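Metallocarboxypeptidase (Trypanosoma cruzi, PDB 3DWC) probably removes single amino acids from the C-terminal end of peptides with broad specificity except for proline, as a metal-dependent carboxypeptidase of the M32 family. Local coordinates at residues B[263-266]-B[267-271]; B[294-297]-B[298-302]; B[211-214]-B[215-219]; B[240-243]-B[244-248]; B[271-274]-B[275-279]. All coordinates share one frame; numbering follows the deposited sequence.

Contacts 1, 2 and 5 surround one cobalt ion. Contact 1 gives it two histidines and contact 2 a glutamate, and contact 5 carries the metal-binding helix on from His-271, the residue it shares with contact 1. The centres of contacts 1 and 2 are about 11 Å apart, as are those of 2 and 5. His-297 NE2 of contact 2 lies 2.7 Å from Glu-275 OE1 of contact 5. Contact 4 is a beta hairpin packed against the same helix, where Lys-244 NZ meets Glu-275 OE2 at 2.9 Å. Contact 3 lies farther out and touches contact 1 through Cys-216 SG and Val-265 CG2, 3.8 Å apart.

Contact 1: B[263-266]-B[267-271]; sequences LGVI and HETGH. With CO (cobalt (II) ion), chain Q.
Thr-269 turns its hydroxyl back on Val-265 one helical turn earlier. OG1 donates to Val-265 O at 2.8 Å, and Thr-269 N donates to the same oxygen. The two donors reach it from opposite faces of the carbonyl plane, with OG1 39° out of that plane. This side of the helix is closely packed. The Thr-269 hydroxyl stands beside its own backbone N (chi1 -61°), which directs it back along the helix. Val-265 CG1 lies 3.9 Å from Thr-269 OG1.

The metal side is more open and holds water. His-267 and His-271 are the two histidines of an HExxH zinc-peptidase-type motif, here occupied by cobalt. Their NE2 atoms each lie 2.2 Å from the ion. His-267 swings CG away from its backbone N (chi1 -174°). The two residues are one helical turn apart, and both rings point their NE2 at the ion. Three waters and Glu-298 complete the metal shell. Glu-268 is the predicted proton donor/acceptor. Its OE2 accepts from metal-bound water 1 at 2.7 Å, consistent with its predicted role. His-267 ND1 is hydrogen-bonded to Glu-305, a second-shell residue that would help to fix the ring.

Helix 259-276 lies among several elements. Helix 294-309 packs on Ile-266, His-267 and His-271. Helix 209-222 meets Val-265 and Thr-269, and strand 246-251 touches Val-265, Glu-268 and Thr-269 through Ile-249 and Thr-251.

Contact 2: B[294-297]-B[298-302]; sequences LGVH and EGQSL. With CO (cobalt (II) ion), chain Q.
The backbone from Leu-294 to Leu-302 is the first part of helix 294-309, with Glu-298 N donating to Leu-294 O at 2.8 Å and Gly-299 N to Gly-295 O. The helix supplies the third protein ligand of the metal site, the glutamate that follows the HExxH helix in the chain. Glu-298 OE2 binds the cobalt ion at 2.2 Å, while OE1 stays 3.4 Å from it, so the carboxylate binds the metal in a monodentate way. Its CG lies anti to the backbone N (chi1 -174°) and the chain then bends at chi2. This shape brings the carboxylate to the metal beside His-267 and His-271.

Gln-300 folds back over the preceding turn. Its NE2 donates to Val-296 O at 3.3 Å, and Gln-300 N donates to the same oxygen from the opposite face of the carbonyl plane. The acceptor lies in the amide plane of Gln-300. At the other end of that amide, OE1 accepts from Trp-467 and Gln-462, so both ends are held and the amide should not turn easily. His-297 stands one residue before the ligand. Its NE2 is hydrogen-bonded to Glu-275, and its ring meets those of His-271 and Tyr-274.

Ser-301 lies close to the metal, its side chain touching His-267 and His-271. Its OG is 3.7 Å from the cobalt ion, too far to be a ligand. Instead Ser-301 OG donates to Glu-298 O at 2.8 Å, arriving on the same face of that carbonyl as Leu-302 N.

Contact 3: B[211-214]-B[215-219]; sequences KQEA and LCRFF
An i to i+4 salt bridge on helix 209-222 joins Glu-213 to Arg-217. The two side chains run alongside each other and point the same way. Within this pair one carboxylate oxygen takes both bonds: Glu-213 OE1 accepts from Arg-217 NE at 3.2 Å and from Arg-217 NH2 at 3.2 Å. The arginine presents the side edge of its guanidinium, NE and NH2, and OE1 stays close to the guanidinium plane. The carboxylate is turned about 50° from that plane. NE meets the anti lone pair of OE1, whereas NH2 comes from above the carboxylate plane.

The torsions explain the match. Glu-213 sends CG away from its backbone N (chi1 -179°) and stays extended beyond it. Arg-217 instead keeps CG beside its own N and is then extended to NE. The arginine thereby leans back over the preceding turn, and its CG passes 3.4 Å from Glu-213 O. That oxygen also accepts the backbone bond from Arg-217 N at 3.0 Å. Arg-217 NH2 has a further, weak bond to Leu-232 O, and the side chain touches Phe-227.

The remaining side chains join the helix to its surroundings. Cys-216 packs on Ser-261 and Val-265 of helix 259-276. Ala-214, Leu-215 and Phe-218 face Tyr-325 of helix 312-326. Gln-212 NE2 donates to Phe-207 O and Thr-254 O in the adjoining loops. With buried Gln-212, Leu-215, Cys-216 and Phe-219 and a salt bridge between partly exposed residues, the helix has the character of an amphipathic alpha-helix with an i to i+4 ion pair.

Contact 4: B[240-243]-B[244-248]; sequences CGNS and KEDVR
Asp-246 O is gripped by two donors from residues 242 and 243. Asn-242 ND2 reaches it at 2.9 Å in the carbonyl plane, while Ser-243 N comes at 3.3 Å from above that plane. Both bonds close a beta hairpin whose type I turn runs from Ser-243 to Asp-246. Farther along, Gly-241 and Arg-248 form an antiparallel hydrogen-bonded pair. Gly-241 N donates to Arg-248 O at 2.7 Å, and Arg-248 N donates back to Gly-241 O.

Arg-248 lies alongside Asn-242, with the amide and guanidinium planes about 50° apart. Asn-242 ND2 sits over one face of the guanidinium. The edge of that group grips Asp-246 side-on: NE to OD1 at 2.8 Å and NH2 to OD2 at 2.8 Å. Asp-246 CG lies anti to its backbone N (chi1 -175°), which places the carboxylate there. Water 4 accepts from Asn-242 ND2 and donates to Asp-246 OD2. On the other side of the hairpin, Cys-240 SG touches Val-247 CG1 at 3.6 Å. Cys-240 also packs on Glu-268 and His-271 of the metal-binding helix 259-276.

Trp-28 of the same chain makes a cation-pi contact with Arg-248. The Asp-246 pair probably keeps both groups ionised. The salt bridge from Arg-248 NH1 to Asp-29 of the second subunit ties the hairpin to the subunit interface.

Contact 5: B[271-274]-B[275-279]; sequences HAKY and EQNCG. With CO (cobalt (II) ion), chain Q.
The C-terminal end of the metal-binding helix 259-276 is closed here by the side chain of Asn-277, the first residue to leave helical geometry. Asn-277 ND2 donates to Lys-273 O at 2.9 Å with a nearly straight N-H...O angle of 167°. ND2 lies in the plane of the Lys-273 carbonyl, on a lone pair of the oxygen, and the oxygen lies in the plane of the amide. Asn-277 keeps CG beside its backbone N (chi1 -63°), and this turns the amide back toward the preceding turn. The backbone N of Asn-277 makes only a weak bond to Lys-273 O. It also donates to Tyr-274 O at 3.2 Å, from well above that carbonyl plane.

Lys-273 runs alongside Asn-277 and is bent at chi2 and chi3. Water 5 joins three side chains: it accepts from Lys-273 NZ at 2.7 Å and from Asn-277 ND2, and donates to Gln-276 OE1 at 2.8 Å. Cys-278 SG lies 5.2 Å from the centroid of the Tyr-274 ring, an oblique sulfur-aromatic contact. Tyr-274 OH is hydrogen-bonded to Arg-292 N. Glu-275 has partners of its own, and its OE2 forms a salt bridge with Lys-244. Glu-275 lies one step beyond His-297, which packs on the metal ligand His-271.

Tyr-274 lies against Val-296 and Gln-300 of helix 294-309. Helix 456-467 covers Lys-273, Tyr-274 and Asn-277, and strand 246-251 packs on Ala-272, Glu-275 and Gln-276 through Val-247.

Contact 1: B[263-266]-B[267-271]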
# COMPACT_ATOMS: atom_id res chain seq x y z
N LEU B 263 12.76 -5.90 21.64
CA LEU B 263 14.08 -5.64 21.12
C LEU B 263 14.12 -5.55 19.59
O LEU B 263 14.92 -4.79 19.00
CB LEU B 263 15.08 -6.67 21.62
CG LEU B 263 15.65 -6.42 23.02
CD1 LEU B 263 14.63 -5.87 24.02
CD2 LEU B 263 16.10 -7.79 23.45
N GLY B 264 13.29 -6.36 18.95
CA GLY B 264 13.05 -6.24 17.50
C GLY B 264 12.54 -4.89 17.05
O GLY B 264 13.04 -4.31 16.11
N VAL B 265 11.54 -4.37 17.72
CA VAL B 265 11.07 -3.02 17.41
C VAL B 265 12.12 -1.95 17.65
O VAL B 265 12.26 -1.03 16.87
CB VAL B 265 9.79 -2.71 18.18
CG1 VAL B 265 9.49 -1.22 18.26
CG2 VAL B 265 8.64 -3.48 17.53
N ILE B 266 12.88 -2.09 18.72
CA ILE B 266 13.97 -1.15 19.04
C ILE B 266 15.01 -1.17 17.88
O ILE B 266 15.42 -0.15 17.37
CB ILE B 266 14.59 -1.46 20.44
CG1 ILE B 266 13.63 -1.03 21.55
CG2 ILE B 266 15.97 -0.69 20.62
CD1 ILE B 266 14.00 -1.46 22.99
N HIS B 267 15.41 -2.35 17.48
CA HIS B 267 16.29 -2.54 16.32
C HIS B 267 15.78 -1.82 15.05
O HIS B 267 16.49 -1.05 14.41
CB HIS B 267 16.42 -4.07 16.07
CG HIS B 267 17.40 -4.42 15.01
ND1 HIS B 267 18.67 -4.86 15.30
CD2 HIS B 267 17.32 -4.35 13.66
CE1 HIS B 267 19.35 -5.03 14.17
NE2 HIS B 267 18.54 -4.73 13.16
N GLU B 268 14.53 -2.06 14.68
CA GLU B 268 13.98 -1.46 13.49
C GLU B 268 13.78 0.03 13.64
O GLU B 268 13.95 0.76 12.71
CB GLU B 268 12.66 -2.12 13.12
CG GLU B 268 12.77 -3.58 12.87
CD GLU B 268 13.77 -3.96 11.78
OE1 GLU B 268 13.94 -3.19 10.81
OE2 GLU B 268 14.37 -5.07 11.89
N THR B 269 13.44 0.47 14.83
CA THR B 269 13.37 1.89 15.11
C THR B 269 14.74 2.52 14.90
O THR B 269 14.84 3.63 14.40
CB THR B 269 12.77 2.16 16.49
OG1 THR B 269 11.46 1.63 16.51
CG2 THR B 269 12.68 3.70 16.85
N GLY B 270 15.82 1.82 15.25
CA GLY B 270 17.15 2.39 15.01
C GLY B 270 17.42 2.61 13.52
O GLY B 270 18.00 3.62 13.16
N HIS B 271 17.06 1.64 12.67
CA HIS B 271 17.07 1.79 11.20
C HIS B 271 16.19 3.00 10.77
O HIS B 271 16.64 3.88 10.01
CB HIS B 271 16.53 0.53 10.50
CG HIS B 271 17.48 -0.64 10.46
ND1 HIS B 271 18.73 -0.59 9.89
CD2 HIS B 271 17.30 -1.93 10.83
CE1 HIS B 271 19.31 -1.77 9.99
NE2 HIS B 271 18.46 -2.61 10.55
CO CO Q . 18.85 -4.73 10.96
O HOH W 1 16.76 -5.54 10.66
O HOH W 2 19.38 -6.44 11.02
O HOH W 3 19.04 -5.42 8.90

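Contact 2: B[294-297]-B[298-302]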
# COMPACT_ATOMS: atom_id res chain seq x y z
N LEU B 294 25.17 -0.89 4.30
CA LEU B 294 24.42 -1.77 5.17
C LEU B 294 25.07 -1.88 6.51
O LEU B 294 24.39 -2.05 7.51
CB LEU B 294 24.22 -3.17 4.58
CG LEU B 294 22.93 -3.45 3.82
CD1 LEU B 294 22.57 -2.36 2.77
CD2 LEU B 294 23.05 -4.82 3.11
N GLY B 295 26.40 -1.78 6.55
CA GLY B 295 27.12 -1.75 7.81
C GLY B 295 26.83 -0.46 8.58
O GLY B 295 26.64 -0.46 9.80
N VAL B 296 26.81 0.66 7.88
CA VAL B 296 26.38 1.89 8.56
C VAL B 296 24.92 1.80 9.01
O VAL B 296 24.63 2.14 10.14
CB VAL B 296 26.71 3.17 7.74
CG1 VAL B 296 26.17 4.42 8.46
CG2 VAL B 296 28.20 3.24 7.48
N HIS B 297 24.04 1.19 8.21
CA HIS B 297 22.62 1.06 8.59
C HIS B 297 22.45 0.16 9.82
O HIS B 297 21.80 0.55 10.81
CB HIS B 297 21.81 0.52 7.41
CG HIS B 297 20.51 1.21 7.21
ND1 HIS B 297 19.65 1.45 8.25
CD2 HIS B 297 20.00 1.84 6.13
CE1 HIS B 297 18.60 2.12 7.80
NE2 HIS B 297 18.79 2.37 6.51
N GLU B 298 23.07 -1.02 9.78
CA GLU B 298 22.99 -1.99 10.87
C GLU B 298 23.74 -1.45 12.09
O GLU B 298 23.43 -1.82 13.22
CB GLU B 298 23.53 -3.37 10.42
CG GLU B 298 23.36 -4.47 11.44
CD GLU B 298 21.91 -4.94 11.59
OE1 GLU B 298 21.70 -5.99 12.26
OE2 GLU B 298 21.00 -4.31 11.04
N GLY B 299 24.66 -0.50 11.87
CA GLY B 299 25.25 0.24 12.97
C GLY B 299 24.28 1.12 13.73
O GLY B 299 24.39 1.31 14.96
N GLN B 300 23.33 1.70 13.02
CA GLN B 300 22.23 2.40 13.63
C GLN B 300 21.21 1.49 14.32
O GLN B 300 20.73 1.81 15.41
CB GLN B 300 21.56 3.30 12.59
CG GLN B 300 22.52 4.26 11.83
CD GLN B 300 23.60 4.91 12.65
OE1 GLN B 300 23.34 5.78 13.49
NE2 GLN B 300 24.84 4.46 12.45
N SER B 301 20.84 0.38 13.72
CA SER B 301 19.90 -0.51 14.40
C SER B 301 20.51 -1.05 15.69
O SER B 301 19.84 -1.18 16.75
CB SER B 301 19.52 -1.64 13.46
OG SER B 301 20.69 -2.25 12.99
N LEU B 302 21.77 -1.42 15.61
CA LEU B 302 22.46 -2.06 16.74
C LEU B 302 22.93 -1.08 17.79
O LEU B 302 23.08 -1.41 18.96
CB LEU B 302 23.59 -2.95 16.25
CG LEU B 302 23.12 -4.16 15.44
CD1 LEU B 302 24.33 -4.90 14.86
CD2 LEU B 302 22.26 -5.10 16.24
CO CO Q . 18.85 -4.73 10.96
O HOH W 2 19.38 -6.44 11.02
O HOH W 1 16.76 -5.54 10.66
O HOH W 3 19.04 -5.42 8.90

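Contact 3: B[211-214]-B[215-219]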
# COMPACT_ATOMS: atom_id res chain seq x y z
N LYS B 211 -1.07 -5.20 24.81
CA LYS B 211 -0.22 -4.50 25.76
C LYS B 211 1.24 -4.47 25.24
O LYS B 211 1.97 -3.48 25.42
CB LYS B 211 -0.34 -5.16 27.14
CG LYS B 211 -1.78 -5.05 27.77
CD LYS B 211 -1.88 -5.84 29.07
CE LYS B 211 -3.32 -6.08 29.56
NZ LYS B 211 -3.63 -5.28 30.71
N GLN B 212 1.66 -5.54 24.56
CA GLN B 212 2.97 -5.57 23.85
C GLN B 212 3.10 -4.48 22.80
O GLN B 212 4.13 -3.82 22.68
CB GLN B 212 3.18 -6.93 23.20
CG GLN B 212 3.50 -7.98 24.22
CD GLN B 212 4.06 -9.23 23.59
OE1 GLN B 212 5.06 -9.19 22.89
NE2 GLN B 212 3.41 -10.35 23.86
N GLU B 213 2.04 -4.31 22.02
CA GLU B 213 2.02 -3.28 21.01
C GLU B 213 2.08 -1.91 21.65
O GLU B 213 2.82 -1.02 21.19
CB GLU B 213 0.76 -3.40 20.18
CG GLU B 213 0.73 -2.34 19.12
CD GLU B 213 -0.45 -2.48 18.19
OE1 GLU B 213 -0.86 -1.41 17.67
OE2 GLU B 213 -0.94 -3.64 17.97
N ALA B 214 1.30 -1.70 22.70
CA ALA B 214 1.35 -0.42 23.37
C ALA B 214 2.74 -0.10 23.94
O ALA B 214 3.23 1.07 23.86
CB ALA B 214 0.27 -0.35 24.47
N LEU B 215 3.38 -1.09 24.52
CA LEU B 215 4.73 -0.95 25.03
C LEU B 215 5.77 -0.63 23.95
O LEU B 215 6.66 0.23 24.13
CB LEU B 215 5.15 -2.21 25.79
CG LEU B 215 6.48 -2.13 26.54
CD1 LEU B 215 6.53 -0.99 27.60
CD2 LEU B 215 6.80 -3.43 27.16
N CYS B 216 5.65 -1.31 22.83
CA CYS B 216 6.49 -1.06 21.68
C CYS B 216 6.35 0.38 21.17
O CYS B 216 7.36 1.04 20.92
CB CYS B 216 6.17 -2.07 20.59
SG CYS B 216 6.84 -3.77 20.89
N ARG B 217 5.12 0.86 21.00
CA ARG B 217 4.89 2.23 20.56
C ARG B 217 5.46 3.20 21.57
O ARG B 217 5.89 4.27 21.19
CB ARG B 217 3.40 2.56 20.39
CG ARG B 217 2.75 1.80 19.26
CD ARG B 217 1.27 2.16 19.05
NE ARG B 217 0.87 1.30 17.95
CZ ARG B 217 0.99 1.61 16.66
NH1 ARG B 217 1.40 2.83 16.27
NH2 ARG B 217 0.64 0.70 15.75
N PHE B 218 5.36 2.86 22.86
CA PHE B 218 5.89 3.71 23.90
C PHE B 218 7.38 3.84 23.66
O PHE B 218 7.92 4.93 23.71
CB PHE B 218 5.62 3.16 25.30
CG PHE B 218 6.33 3.93 26.38
CD1 PHE B 218 5.87 5.16 26.78
CD2 PHE B 218 7.49 3.43 26.95
CE1 PHE B 218 6.55 5.89 27.74
CE2 PHE B 218 8.15 4.14 27.91
CZ PHE B 218 7.69 5.36 28.32
N PHE B 219 8.05 2.74 23.34
CA PHE B 219 9.46 2.82 23.08
C PHE B 219 9.83 3.50 21.79
O PHE B 219 10.82 4.25 21.77
CB PHE B 219 10.18 1.50 23.33
CG PHE B 219 10.38 1.21 24.79
CD1 PHE B 219 11.44 1.78 25.48
CD2 PHE B 219 9.50 0.38 25.49
CE1 PHE B 219 11.62 1.52 26.86
CE2 PHE B 219 9.68 0.11 26.81
CZ PHE B 219 10.74 0.69 27.51

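Contact 4: B[240-243]-B[244-248]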
# COMPACT_ATOMS: atom_id res chain seq x y z
N CYS B 240 12.08 -2.91 8.37
CA CYS B 240 11.91 -1.46 8.29
C CYS B 240 11.82 -1.16 6.80
O CYS B 240 12.78 -1.41 6.04
CB CYS B 240 13.16 -0.76 8.87
SG CYS B 240 13.21 1.04 8.73
N GLY B 241 10.70 -0.64 6.36
CA GLY B 241 10.56 -0.41 4.93
C GLY B 241 9.80 0.83 4.51
O GLY B 241 9.74 1.79 5.25
N ASN B 242 9.25 0.76 3.30
CA ASN B 242 8.67 1.88 2.64
C ASN B 242 9.68 3.00 2.37
O ASN B 242 10.81 2.70 2.03
CB ASN B 242 7.44 2.38 3.38
CG ASN B 242 6.41 2.95 2.44
OD1 ASN B 242 6.27 2.48 1.32
ND2 ASN B 242 5.70 3.96 2.89
N SER B 243 9.29 4.27 2.50
CA SER B 243 10.06 5.39 2.01
C SER B 243 10.47 6.34 3.14
O SER B 243 9.91 6.32 4.24
CB SER B 243 9.21 6.14 0.99
OG SER B 243 9.03 5.38 -0.20
N LYS B 244 11.47 7.16 2.87
CA LYS B 244 12.03 8.07 3.91
C LYS B 244 11.05 9.06 4.53
O LYS B 244 11.15 9.43 5.72
CB LYS B 244 13.23 8.83 3.34
CG LYS B 244 14.40 7.92 3.01
CD LYS B 244 15.67 8.74 2.77
CE LYS B 244 16.63 8.09 1.77
NZ LYS B 244 17.11 6.77 2.23
N GLU B 245 10.11 9.52 3.72
CA GLU B 245 9.01 10.38 4.18
C GLU B 245 7.89 9.63 4.91
O GLU B 245 6.97 10.25 5.45
CB GLU B 245 8.39 11.15 2.99
CG GLU B 245 9.40 11.84 2.10
CD GLU B 245 9.92 10.99 0.95
OE1 GLU B 245 10.57 11.61 0.08
OE2 GLU B 245 9.70 9.74 0.92
N ASP B 246 7.96 8.30 4.94
CA ASP B 246 6.85 7.49 5.36
C ASP B 246 7.45 6.14 5.69
O ASP B 246 7.31 5.20 4.92
CB ASP B 246 5.81 7.45 4.20
CG ASP B 246 4.54 6.72 4.57
OD1 ASP B 246 4.54 5.97 5.60
OD2 ASP B 246 3.53 6.87 3.80
N VAL B 247 8.13 6.05 6.84
CA VAL B 247 8.94 4.88 7.18
C VAL B 247 8.07 3.93 7.99
O VAL B 247 7.50 4.33 8.98
CB VAL B 247 10.21 5.26 7.99
CG1 VAL B 247 11.01 3.91 8.44
CG2 VAL B 247 11.04 6.17 7.22
N ARG B 248 7.95 2.70 7.54
CA ARG B 248 7.00 1.75 8.05
C ARG B 248 7.78 0.49 8.49
O ARG B 248 8.38 -0.21 7.67
CB ARG B 248 5.94 1.39 6.98
CG ARG B 248 5.19 2.62 6.50
CD ARG B 248 3.97 2.29 5.68
NE ARG B 248 3.33 3.52 5.20
CZ ARG B 248 2.24 3.52 4.46
NH1 ARG B 248 1.69 2.38 4.12
NH2 ARG B 248 1.76 4.65 3.97
O HOH W 4 4.67 5.87 0.89

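Contact 5: B[271-274]-B[275-279]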
# COMPACT_ATOMS: atom_id res chain seq x y z
N HIS B 271 17.06 1.64 12.67
CA HIS B 271 17.07 1.79 11.20
C HIS B 271 16.19 3.00 10.77
O HIS B 271 16.64 3.88 10.01
CB HIS B 271 16.53 0.53 10.50
CG HIS B 271 17.48 -0.64 10.46
ND1 HIS B 271 18.73 -0.59 9.89
CD2 HIS B 271 17.30 -1.93 10.83
CE1 HIS B 271 19.31 -1.77 9.99
NE2 HIS B 271 18.46 -2.61 10.55
N ALA B 272 14.96 3.06 11.31
CA ALA B 272 13.99 4.10 10.97
C ALA B 272 14.50 5.49 11.22
O ALA B 272 14.23 6.42 10.42
CB ALA B 272 12.67 3.89 11.76
N LYS B 273 15.20 5.68 12.32
CA LYS B 273 15.69 7.02 12.67
C LYS B 273 16.68 7.48 11.62
O LYS B 273 16.74 8.67 11.28
CB LYS B 273 16.36 7.02 14.04
CG LYS B 273 15.39 6.79 15.27
CD LYS B 273 14.34 7.90 15.43
CE LYS B 273 14.99 9.25 15.88
NZ LYS B 273 13.97 10.33 16.00
N TYR B 274 17.47 6.56 11.10
CA TYR B 274 18.39 6.90 10.02
C TYR B 274 17.61 7.35 8.78
O TYR B 274 17.84 8.46 8.25
CB TYR B 274 19.31 5.72 9.74
CG TYR B 274 20.54 5.93 8.87
CD1 TYR B 274 20.95 7.18 8.42
CD2 TYR B 274 21.33 4.85 8.54
CE1 TYR B 274 22.16 7.31 7.62
CE2 TYR B 274 22.48 4.97 7.74
CZ TYR B 274 22.89 6.21 7.31
OH TYR B 274 24.04 6.30 6.56
N GLU B 275 16.66 6.51 8.36
CA GLU B 275 15.81 6.80 7.20
C GLU B 275 15.04 8.13 7.35
O GLU B 275 15.01 8.93 6.39
CB GLU B 275 14.88 5.61 6.90
CG GLU B 275 15.64 4.35 6.45
CD GLU B 275 16.32 4.53 5.09
OE1 GLU B 275 17.43 4.02 4.84
OE2 GLU B 275 15.73 5.22 4.25
N GLN B 276 14.47 8.41 8.53
CA GLN B 276 13.63 9.59 8.73
C GLN B 276 14.42 10.86 8.78
O GLN B 276 13.84 11.96 8.63
CB GLN B 276 12.82 9.52 10.06
CG GLN B 276 11.71 8.47 10.06
CD GLN B 276 10.71 8.68 11.18
OE1 GLN B 276 11.06 9.09 12.33
NE2 GLN B 276 9.42 8.47 10.84
N ASN B 277 15.72 10.74 9.08
CA ASN B 277 16.59 11.88 9.19
C ASN B 277 17.73 11.90 8.19
O ASN B 277 18.69 12.65 8.40
CB ASN B 277 17.12 11.98 10.60
CG ASN B 277 16.03 12.20 11.58
OD1 ASN B 277 15.58 13.33 11.76
ND2 ASN B 277 15.52 11.12 12.17
N CYS B 278 17.60 11.16 7.10
CA CYS B 278 18.69 11.03 6.16
C CYS B 278 18.87 12.32 5.38
O CYS B 278 17.95 12.78 4.72
CB CYS B 278 18.48 9.82 5.22
SG CYS B 278 20.00 9.33 4.36
N GLY B 279 20.07 12.90 5.44
CA GLY B 279 20.42 13.99 4.52
C GLY B 279 21.31 13.57 3.37
O GLY B 279 21.51 12.41 3.13
CO CO Q . 18.85 -4.73 10.96
O HOH W 5 12.94 10.74 13.57
O HOH W 2 19.38 -6.44 11.02
O HOH W 1 16.76 -5.54 10.66
O HOH W 3 19.04 -5.42 8.90